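Local coordinates for ribosome maturation protein SDO1 homolog (Methanothermobacter thermautotrophicus, PDB 2WBM), which probably takes part in ribosome maturation and binds RNA, as an archaeal homologue of the Shwachman-Bodian-Diamond syndrome protein, at residues Glu37-Phe51 and Asp62-Arg74. Sequence-based numbering, arbitrary orientation. Where two conformers were deposited one is given.
Sequences ERFEVLVDPDLAAEF and DVLAVQEVFRDAR
Leu42 lies across the methyl of Ala73, its CG 4.0 Å from Ala73 CB, while CD1 reaches CE2 of the Phe70 ring and CD2 rests over one face of the Arg74 guanidinium, near its rim; Arg74 NH2 bonds to Ala27 O. Next to it, the extended chain of Glu40 (chi2 180°) carries OE1 to Ala73 N at 2.8 Å; the N-H points almost straight at the oxygen (175°) and meets it on the anti side, 32° out of the carboxylate plane. Water 2 also donates to OE1, and water 1 joins Glu40 OE2 to Asp72 OD2 and Arg38 NH1; Lys75 N donates to Asp72 OD1, and Arg38 NE pairs with Glu33. Glu40 OE1 and Asp72 OD1 are 4.2 Å apart, a closeness the waters and the Glu40 OE2-Arg31 salt bridge probably ease.

The backbones pair in two places. Glu40 and Phe70 form an antiparallel hydrogen-bonded pair, with Phe70 N 2.7 Å from Glu40 O; further along, Ala65 N donates to Leu42 O (2.8 Å) and Asp44 N to Val63 O (2.9 Å). Between the two paired places, water 3 takes the N-H of Leu42 and donates to the carbonyls of Val66 and Glu68. Val63 CG1 packs 3.7 Å from Val43 CG1, and its CG2 faces Leu47 and Phe51.

Segment 62-74 thus borders strand 37-43 along the edge away from strand 28-34; helix 81-88 touches Phe39 and Val69, helix 93-103 Val41, Leu64 and Phe51.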
ATOM      1  N   GLU A  37      18.216  27.433 -10.409  1.00  7.33           N
ATOM      2  CA  GLU A  37      19.098  26.775  -9.445  1.00  8.38           C
ATOM      3  C   GLU A  37      18.403  25.595  -8.768  1.00  9.66           C
ATOM      4  O   GLU A  37      17.357  25.771  -8.143  1.00 11.35           O
ATOM      5  CB  GLU A  37      19.592  27.777  -8.384  1.00  6.76           C
ATOM      6  CG  GLU A  37      20.452  28.911  -8.942  1.00  8.71           C
ATOM      7  CD  GLU A  37      21.872  28.461  -9.358  1.00 13.71           C
ATOM      8  OE1 GLU A  37      22.172  27.253  -9.272  1.00 17.84           O
ATOM      9  OE2 GLU A  37      22.679  29.326  -9.775  1.00 11.74           O
ATOM     10  N   ARG A  38      18.997  24.401  -8.872  1.00 10.28           N
ATOM     11  CA  ARG A  38      18.479  23.208  -8.202  1.00 11.31           C
ATOM     12  C   ARG A  38      18.962  23.019  -6.765  1.00 12.81           C
ATOM     13  O   ARG A  38      20.115  23.294  -6.429  1.00 12.12           O
ATOM     14  CB  ARG A  38      18.837  21.943  -8.972  1.00 11.96           C
ATOM     15  CG  ARG A  38      18.176  21.859 -10.313  1.00 11.52           C
ATOM     16  CD  ARG A  38      18.673  20.675 -11.064  1.00 12.73           C
ATOM     17  NE  ARG A  38      18.098  20.658 -12.399  1.00 20.98           N
ATOM     18  CZ  ARG A  38      18.364  19.740 -13.322  1.00 24.21           C
ATOM     19  NH1 ARG A  38      19.207  18.749 -13.057  1.00 22.95           N
ATOM     20  NH2 ARG A  38      17.794  19.826 -14.511  1.00 20.26           N
ATOM     21  N   PHE A  39      18.035  22.569  -5.941  1.00 11.47           N
ATOM     22  CA  PHE A  39      18.258  22.159  -4.566  1.00 12.84           C
ATOM     23  C   PHE A  39      17.665  20.767  -4.466  1.00 15.00           C
ATOM     24  O   PHE A  39      16.509  20.529  -4.882  1.00 16.55           O
ATOM     25  CB  PHE A  39      17.548  23.104  -3.592  1.00 12.42           C
ATOM     26  CG  PHE A  39      18.070  24.519  -3.609  1.00 14.35           C
ATOM     27  CD1 PHE A  39      19.047  24.927  -2.695  1.00 14.27           C
ATOM     28  CD2 PHE A  39      17.569  25.451  -4.524  1.00 14.01           C
ATOM     29  CE1 PHE A  39      19.519  26.236  -2.686  1.00 14.64           C
ATOM     30  CE2 PHE A  39      18.040  26.761  -4.554  1.00 14.47           C
ATOM     31  CZ  PHE A  39      19.017  27.176  -3.618  1.00 11.94           C
ATOM     32  N   GLU A  40      18.455  19.832  -3.952  1.00 13.46           N
ATOM     33  CA  GLU A  40      18.096  18.420  -3.977  1.00 13.12           C
ATOM     34  C   GLU A  40      18.392  17.785  -2.639  1.00 12.72           C
ATOM     35  O   GLU A  40      19.380  18.142  -1.977  1.00 13.87           O
ATOM     36  CB  GLU A  40      18.886  17.672  -5.043  1.00 10.89           C
ATOM     37  CG  GLU A  40      18.543  18.167  -6.476  1.00 15.25           C
ATOM     38  CD  GLU A  40      19.293  17.475  -7.580  1.00 20.08           C
ATOM     39  OE1 GLU A  40      20.151  16.593  -7.315  1.00 13.86           O
ATOM     40  OE2 GLU A  40      19.016  17.833  -8.749  1.00 19.09           O
ATOM     41  N   VAL A  41      17.552  16.824  -2.271  1.00 13.71           N
ATOM     42  CA  VAL A  41      17.800  16.000  -1.085  1.00 12.69           C
ATOM     43  C   VAL A  41      17.638  14.527  -1.422  1.00 12.42           C
ATOM     44  O   VAL A  41      16.934  14.182  -2.370  1.00 15.10           O
ATOM     45  CB  VAL A  41      16.857  16.390   0.104  1.00 13.89           C
ATOM     46  CG1 VAL A  41      17.293  17.737   0.695  1.00 13.83           C
ATOM     47  CG2 VAL A  41      15.352  16.414  -0.329  1.00 15.30           C
ATOM     48  N   LEU A  42      18.322  13.671  -0.666  1.00 11.76           N
ATOM     49  CA  LEU A  42      18.266  12.228  -0.866  1.00 10.97           C
ATOM     50  C   LEU A  42      17.285  11.681   0.148  1.00 13.52           C
ATOM     51  O   LEU A  42      17.448  11.913   1.356  1.00 11.77           O
ATOM     52  CB  LEU A  42      19.643  11.602  -0.647  1.00 13.28           C
ATOM     53  CG  LEU A  42      20.624  11.902  -1.785  1.00 15.76           C
ATOM     54  CD1 LEU A  42      22.065  11.539  -1.384  1.00 18.67           C
ATOM     55  CD2 LEU A  42      20.185  11.101  -3.009  1.00 14.74           C
ATOM     56  N   VAL A  43      16.264  10.985  -0.342  1.00 11.27           N
ATOM     57  CA  VAL A  43      15.134  10.587   0.500  1.00 11.85           C
ATOM     58  C   VAL A  43      14.664   9.147   0.286  1.00  9.18           C
ATOM     59  O   VAL A  43      14.822   8.562  -0.790  1.00  9.68           O
ATOM     60  CB  VAL A  43      13.893  11.554   0.329  1.00 10.98           C
ATOM     61  CG1 VAL A  43      14.228  12.988   0.762  1.00 13.81           C
ATOM     62  CG2 VAL A  43      13.348  11.526  -1.112  1.00 14.16           C
ATOM     63  N   ASP A  44      14.085   8.575   1.338  1.00  9.40           N
ATOM     64  CA  ASP A  44      13.396   7.301   1.262  1.00  9.41           C
ATOM     65  C   ASP A  44      12.147   7.519   0.394  1.00 10.73           C
ATOM     66  O   ASP A  44      11.337   8.387   0.710  1.00 10.59           O
ATOM     67  CB  ASP A  44      12.982   6.873   2.677  1.00  8.71           C
ATOM     68  CG  ASP A  44      12.315   5.519   2.716  1.00 15.76           C
ATOM     69  OD1 ASP A  44      11.263   5.342   2.065  1.00 14.15           O
ATOM     70  OD2 ASP A  44      12.815   4.631   3.447  1.00 19.93           O
ATOM     71  N   PRO A  45      11.994   6.743  -0.698  1.00  9.53           N
ATOM     72  CA  PRO A  45      10.902   7.056  -1.628  1.00 10.16           C
ATOM     73  C   PRO A  45       9.521   6.765  -1.026  1.00 11.08           C
ATOM     74  O   PRO A  45       8.563   7.509  -1.292  1.00 12.08           O
ATOM     75  CB  PRO A  45      11.181   6.133  -2.824  1.00  9.07           C
ATOM     76  CG  PRO A  45      11.957   4.987  -2.252  1.00 11.14           C
ATOM     77  CD  PRO A  45      12.837   5.637  -1.196  1.00  8.92           C
ATOM     78  N   ASP A  46       9.429   5.715  -0.214  1.00  8.38           N
ATOM     79  CA  ASP A  46       8.153   5.341   0.406  1.00 10.45           C
ATOM     80  C   ASP A  46       7.759   6.412   1.425  1.00 10.66           C
ATOM     81  O   ASP A  46       6.629   6.896   1.432  1.00 10.76           O
ATOM     82  CB  ASP A  46       8.259   3.987   1.095  1.00 11.59           C
ATOM     83  CG  ASP A  46       8.417   2.842   0.115  1.00 19.58           C
ATOM     84  OD1 ASP A  46       7.781   2.866  -0.963  1.00 24.53           O
ATOM     85  OD2 ASP A  46       9.174   1.903   0.433  1.00 24.76           O
ATOM     86  N   LEU A  47       8.712   6.806   2.261  1.00  8.90           N
ATOM     87  CA  LEU A  47       8.426   7.797   3.291  1.00 10.20           C
ATOM     88  C   LEU A  47       8.215   9.188   2.696  1.00 10.15           C
ATOM     89  O   LEU A  47       7.362   9.934   3.188  1.00 12.08           O
ATOM     90  CB  LEU A  47       9.503   7.798   4.375  1.00  8.88           C
ATOM     91  CG  LEU A  47       9.563   6.521   5.226  1.00 10.00           C
ATOM     92  CD1 LEU A  47      10.725   6.625   6.220  1.00 16.25           C
ATOM     93  CD2 LEU A  47       8.239   6.224   5.950  1.00 10.90           C
ATOM     94  N   ALA A  48       8.952   9.509   1.629  1.00  8.04           N
ATOM     95  CA  ALA A  48       8.756  10.767   0.899  1.00  8.21           C
ATOM     96  C   ALA A  48       7.335  10.830   0.327  1.00  9.87           C
ATOM     97  O   ALA A  48       6.671  11.868   0.415  1.00 11.05           O
ATOM     98  CB  ALA A  48       9.813  10.941  -0.220  1.00 10.13           C
ATOM     99  N   ALA A  49       6.858   9.720  -0.242  1.00  7.74           N
ATOM    100  CA  ALA A  49       5.499   9.682  -0.781  1.00  7.20           C
ATOM    101  C   ALA A  49       4.459   9.899   0.321  1.00  8.94           C
ATOM    102  O   ALA A  49       3.469  10.614   0.121  1.00  8.57           O
ATOM    103  CB  ALA A  49       5.239   8.369  -1.528  1.00  9.04           C
ATOM    104  N   GLU A  50       4.687   9.279   1.480  1.00  8.62           N
ATOM    105  CA  GLU A  50       3.788   9.417   2.632  1.00 10.16           C
ATOM    106  C   GLU A  50       3.779  10.848   3.161  1.00 10.20           C
ATOM    107  O   GLU A  50       2.714  11.376   3.511  1.00 10.97           O
ATOM    108  CB  GLU A  50       4.172   8.459   3.773  1.00 11.03           C
ATOM    109  CG  GLU A  50       3.794   6.996   3.565  1.00 12.72           C
ATOM    110  CD  GLU A  50       2.295   6.766   3.386  1.00 21.61           C
ATOM    111  OE1 GLU A  50       1.470   7.501   3.986  1.00 22.39           O
ATOM    112  OE2 GLU A  50       1.939   5.821   2.650  1.00 25.65           O
ATOM    113  N   PHE A  51       4.968  11.450   3.228  1.00 10.95           N
ATOM    114  CA  PHE A  51       5.146  12.826   3.706  1.00 12.97           C
ATOM    115  C   PHE A  51       4.341  13.816   2.873  1.00 13.57           C
ATOM    116  O   PHE A  51       3.780  14.772   3.416  1.00 14.37           O
ATOM    117  CB  PHE A  51       6.622  13.217   3.690  1.00 13.46           C
ATOM    118  CG  PHE A  51       6.918  14.530   4.374  1.00 13.32           C
ATOM    119  CD1 PHE A  51       7.141  14.575   5.748  1.00 14.03           C
ATOM    120  CD2 PHE A  51       6.969  15.716   3.644  1.00 13.72           C
ATOM    121  CE1 PHE A  51       7.421  15.788   6.389  1.00 16.96           C
ATOM    122  CE2 PHE A  51       7.254  16.934   4.274  1.00 13.88           C
ATOM    123  CZ  PHE A  51       7.483  16.966   5.647  1.00 13.39           C
ATOM    124  N   ASP A  62      12.913  11.209   9.385  1.00 13.07           N
ATOM    125  CA  ASP A  62      12.850   9.828   8.912  1.00 13.39           C
ATOM    126  C   ASP A  62      12.875   9.725   7.376  1.00 11.84           C
ATOM    127  O   ASP A  62      13.241   8.689   6.830  1.00 14.21           O
ATOM    128  CB  ASP A  62      11.659   9.106   9.521  1.00 14.68           C
ATOM    129  CG  ASP A  62      11.805   8.932  11.041  1.00 18.96           C
ATOM    130  OD1 ASP A  62      12.948   8.791  11.541  1.00 24.31           O
ATOM    131  OD2 ASP A  62      10.783   8.959  11.732  1.00 20.58           O
ATOM    132  N   VAL A  63      12.491  10.797   6.698  1.00  9.83           N
ATOM    133  CA  VAL A  63      12.478  10.825   5.232  1.00  9.19           C
ATOM    134  C   VAL A  63      13.908  10.933   4.659  1.00 12.39           C
ATOM    135  O   VAL A  63      14.241  10.266   3.677  1.00 10.02           O
ATOM    136  CB  VAL A  63      11.595  11.981   4.699  1.00 10.82           C
ATOM    137  CG1 VAL A  63      11.649  12.043   3.177  1.00 14.12           C
ATOM    138  CG2 VAL A  63      10.153  11.816   5.150  1.00 10.11           C
ATOM    139  N   LEU A  64      14.744  11.762   5.290  1.00 11.25           N
ATOM    140  CA  LEU A  64      16.085  12.075   4.755  1.00 11.12           C
ATOM    141  C   LEU A  64      17.090  10.952   4.931  1.00 10.96           C
ATOM    142  O   LEU A  64      17.248  10.438   6.019  1.00 10.28           O
ATOM    143  CB  LEU A  64      16.645  13.340   5.417  1.00 10.85           C
ATOM    144  CG  LEU A  64      15.991  14.628   4.918  1.00 11.80           C
ATOM    145  CD1 LEU A  64      16.203  15.733   5.935  1.00 12.24           C
ATOM    146  CD2 LEU A  64      16.546  15.043   3.536  1.00 12.15           C
ATOM    147  N   ALA A  65      17.796  10.608   3.854  1.00  9.98           N
ATOM    148  CA  ALA A  65      18.916   9.660   3.933  1.00  8.62           C
ATOM    149  C   ALA A  65      20.130  10.275   4.680  1.00  5.67           C
ATOM    150  O   ALA A  65      20.831   9.584   5.432  1.00  7.91           O
ATOM    151  CB  ALA A  65      19.331   9.245   2.530  1.00  8.70           C
ATOM    152  N   VAL A  66      20.361  11.559   4.414  1.00 11.05           N
ATOM    153  CA  VAL A  66      21.357  12.388   5.120  1.00 10.39           C
ATOM    154  C   VAL A  66      20.750  13.778   5.253  1.00  8.68           C
ATOM    155  O   VAL A  66      19.977  14.210   4.391  1.00 10.40           O
ATOM    156  CB  VAL A  66      22.731  12.490   4.359  1.00 10.30           C
ATOM    157  CG1 VAL A  66      23.472  11.158   4.386  1.00 11.63           C
ATOM    158  CG2 VAL A  66      22.530  12.978   2.910  1.00  9.28           C
ATOM    159  N   GLN A  67      21.086  14.486   6.327  1.00  7.83           N
ATOM    160  CA  GLN A  67      20.525  15.828   6.525  1.00  9.74           C
ATOM    161  C   GLN A  67      21.387  16.873   5.830  1.00 11.35           C
ATOM    162  O   GLN A  67      22.034  17.683   6.487  1.00 10.75           O
ATOM    163  CB  GLN A  67      20.379  16.142   8.022  1.00 10.21           C
ATOM    164  CG  GLN A  67      19.482  15.159   8.754  1.00  8.64           C
ATOM    165  CD  GLN A  67      19.269  15.536  10.215  1.00 10.02           C
ATOM    166  OE1 GLN A  67      19.820  16.522  10.702  1.00 12.26           O
ATOM    167  NE2 GLN A  67      18.495  14.726  10.929  1.00 11.14           N
ATOM    168  N   GLU A  68      21.412  16.823   4.499  1.00 10.67           N
ATOM    169  CA  GLU A  68      22.242  17.741   3.707  1.00 13.43           C
ATOM    170  C   GLU A  68      21.427  18.167   2.507  1.00 14.10           C
ATOM    171  O   GLU A  68      20.661  17.365   1.955  1.00 15.31           O
ATOM    172  CB  GLU A  68      23.520  17.066   3.209  1.00 12.91           C
ATOM    173  CG  GLU A  68      24.421  16.576   4.299  1.00 11.92           C
ATOM    174  CD  GLU A  68      25.669  15.919   3.736  1.00 11.21           C
ATOM    175  OE1 GLU A  68      25.513  14.874   3.076  1.00 13.20           O
ATOM    176  OE2 GLU A  68      26.778  16.435   3.965  1.00  8.71           O
ATOM    177  N   VAL A  69      21.579  19.424   2.117  1.00 11.79           N
ATOM    178  CA  VAL A  69      20.900  19.935   0.928  1.00 12.07           C
ATOM    179  C   VAL A  69      21.956  20.069  -0.164  1.00 12.86           C
ATOM    180  O   VAL A  69      23.001  20.723   0.013  1.00 12.51           O
ATOM    181  CB  VAL A  69      20.179  21.275   1.190  1.00 14.01           C
ATOM    182  CG1 VAL A  69      19.511  21.771  -0.105  1.00 12.89           C
ATOM    183  CG2 VAL A  69      19.123  21.119   2.320  1.00 13.76           C
ATOM    184  N   PHE A  70      21.693  19.418  -1.294  1.00 13.89           N
ATOM    185  CA  PHE A  70      22.633  19.412  -2.401  1.00 12.91           C
ATOM    186  C   PHE A  70      22.231  20.397  -3.495  1.00 13.92           C
ATOM    187  O   PHE A  70      21.057  20.705  -3.675  1.00 13.66           O
ATOM    188  CB  PHE A  70      22.693  18.003  -3.028  1.00 12.08           C
ATOM    189  CG  PHE A  70      23.228  16.943  -2.087  1.00 11.74           C
ATOM    190  CD1 PHE A  70      24.579  16.646  -2.079  1.00 11.11           C
ATOM    191  CD2 PHE A  70      22.362  16.267  -1.200  1.00 11.53           C
ATOM    192  CE1 PHE A  70      25.102  15.657  -1.200  1.00 12.92           C
ATOM    193  CE2 PHE A  70      22.871  15.298  -0.296  1.00 12.58           C
ATOM    194  CZ  PHE A  70      24.238  14.988  -0.317  1.00 10.65           C
ATOM    195  N   ARG A  71      23.223  20.849  -4.249  1.00 12.48           N
ATOM    196  CA  ARG A  71      22.961  21.468  -5.543  1.00 11.14           C
ATOM    197  C   ARG A  71      22.710  20.348  -6.544  1.00 14.37           C
ATOM    198  O   ARG A  71      21.834  20.456  -7.402  1.00 14.20           O
ATOM    199  CB  ARG A  71      24.158  22.293  -5.984  1.00 12.35           C
ATOM    200  CG  ARG A  71      24.431  23.455  -5.013  1.00 10.65           C
ATOM    201  CD  ARG A  71      25.649  24.215  -5.449  1.00 12.30           C
ATOM    202  NE  ARG A  71      25.316  25.256  -6.432  1.00 10.37           N
ATOM    203  CZ  ARG A  71      26.196  25.845  -7.235  1.00 12.54           C
ATOM    204  NH1 ARG A  71      27.466  25.469  -7.236  1.00 14.02           N
ATOM    205  NH2 ARG A  71      25.792  26.794  -8.066  1.00 15.00           N
ATOM    206  N   ASP A  72      23.510  19.283  -6.450  1.00 11.46           N
ATOM    207  CA  ASP A  72      23.303  18.100  -7.277  1.00 12.66           C
ATOM    208  C   ASP A  72      23.619  16.877  -6.432  1.00 14.69           C
ATOM    209  O   ASP A  72      24.775  16.618  -6.107  1.00 12.44           O
ATOM    210  CB  ASP A  72      24.152  18.126  -8.555  1.00 12.19           C
ATOM    211  CG  ASP A  72      23.838  16.953  -9.484  1.00 20.89           C
ATOM    212  OD1 ASP A  72      23.903  15.796  -9.025  1.00 14.71           O
ATOM    213  OD2 ASP A  72      23.515  17.186 -10.667  1.00 21.20           O
ATOM    214  N   ALA A  73      22.579  16.133  -6.080  1.00 12.27           N
ATOM    215  CA  ALA A  73      22.722  15.046  -5.111  1.00 14.26           C
ATOM    216  C   ALA A  73      23.463  13.829  -5.648  1.00 14.53           C
ATOM    217  O   ALA A  73      24.064  13.082  -4.880  1.00 19.95           O
ATOM    218  CB  ALA A  73      21.361  14.659  -4.539  1.00 16.91           C
ATOM    219  N   ARG A  74      23.445  13.619  -6.956  1.00 11.23           N
ATOM    220  CA  ARG A  74      24.212  12.504  -7.475  0.50 10.61           C
ATOM    221  C   ARG A  74      25.688  12.872  -7.627  1.00 10.88           C
ATOM    222  O   ARG A  74      26.547  12.014  -7.474  1.00 10.56           O
ATOM    223  CB  ARG A  74      23.614  11.941  -8.768  0.50 13.70           C
ATOM    224  CG  ARG A  74      22.272  11.220  -8.567  0.50 15.66           C
ATOM    225  CD  ARG A  74      22.320  10.136  -7.480  0.50 20.04           C
ATOM    226  NE  ARG A  74      21.009   9.527  -7.248  0.50 22.74           N
ATOM    227  CZ  ARG A  74      20.711   8.713  -6.237  0.50 21.93           C
ATOM    228  NH1 ARG A  74      21.627   8.394  -5.337  0.50 15.68           N
ATOM    229  NH2 ARG A  74      19.487   8.216  -6.125  0.50 18.34           N
TER
HETATM  230  O   HOH W   1      21.037  18.716 -10.542  1.00 21.19           O
HETATM  231  O   HOH W   2      20.847  14.960  -9.279  1.00 25.52           O
HETATM  232  O   HOH W   3      19.804  14.759   1.471  1.00 12.22           O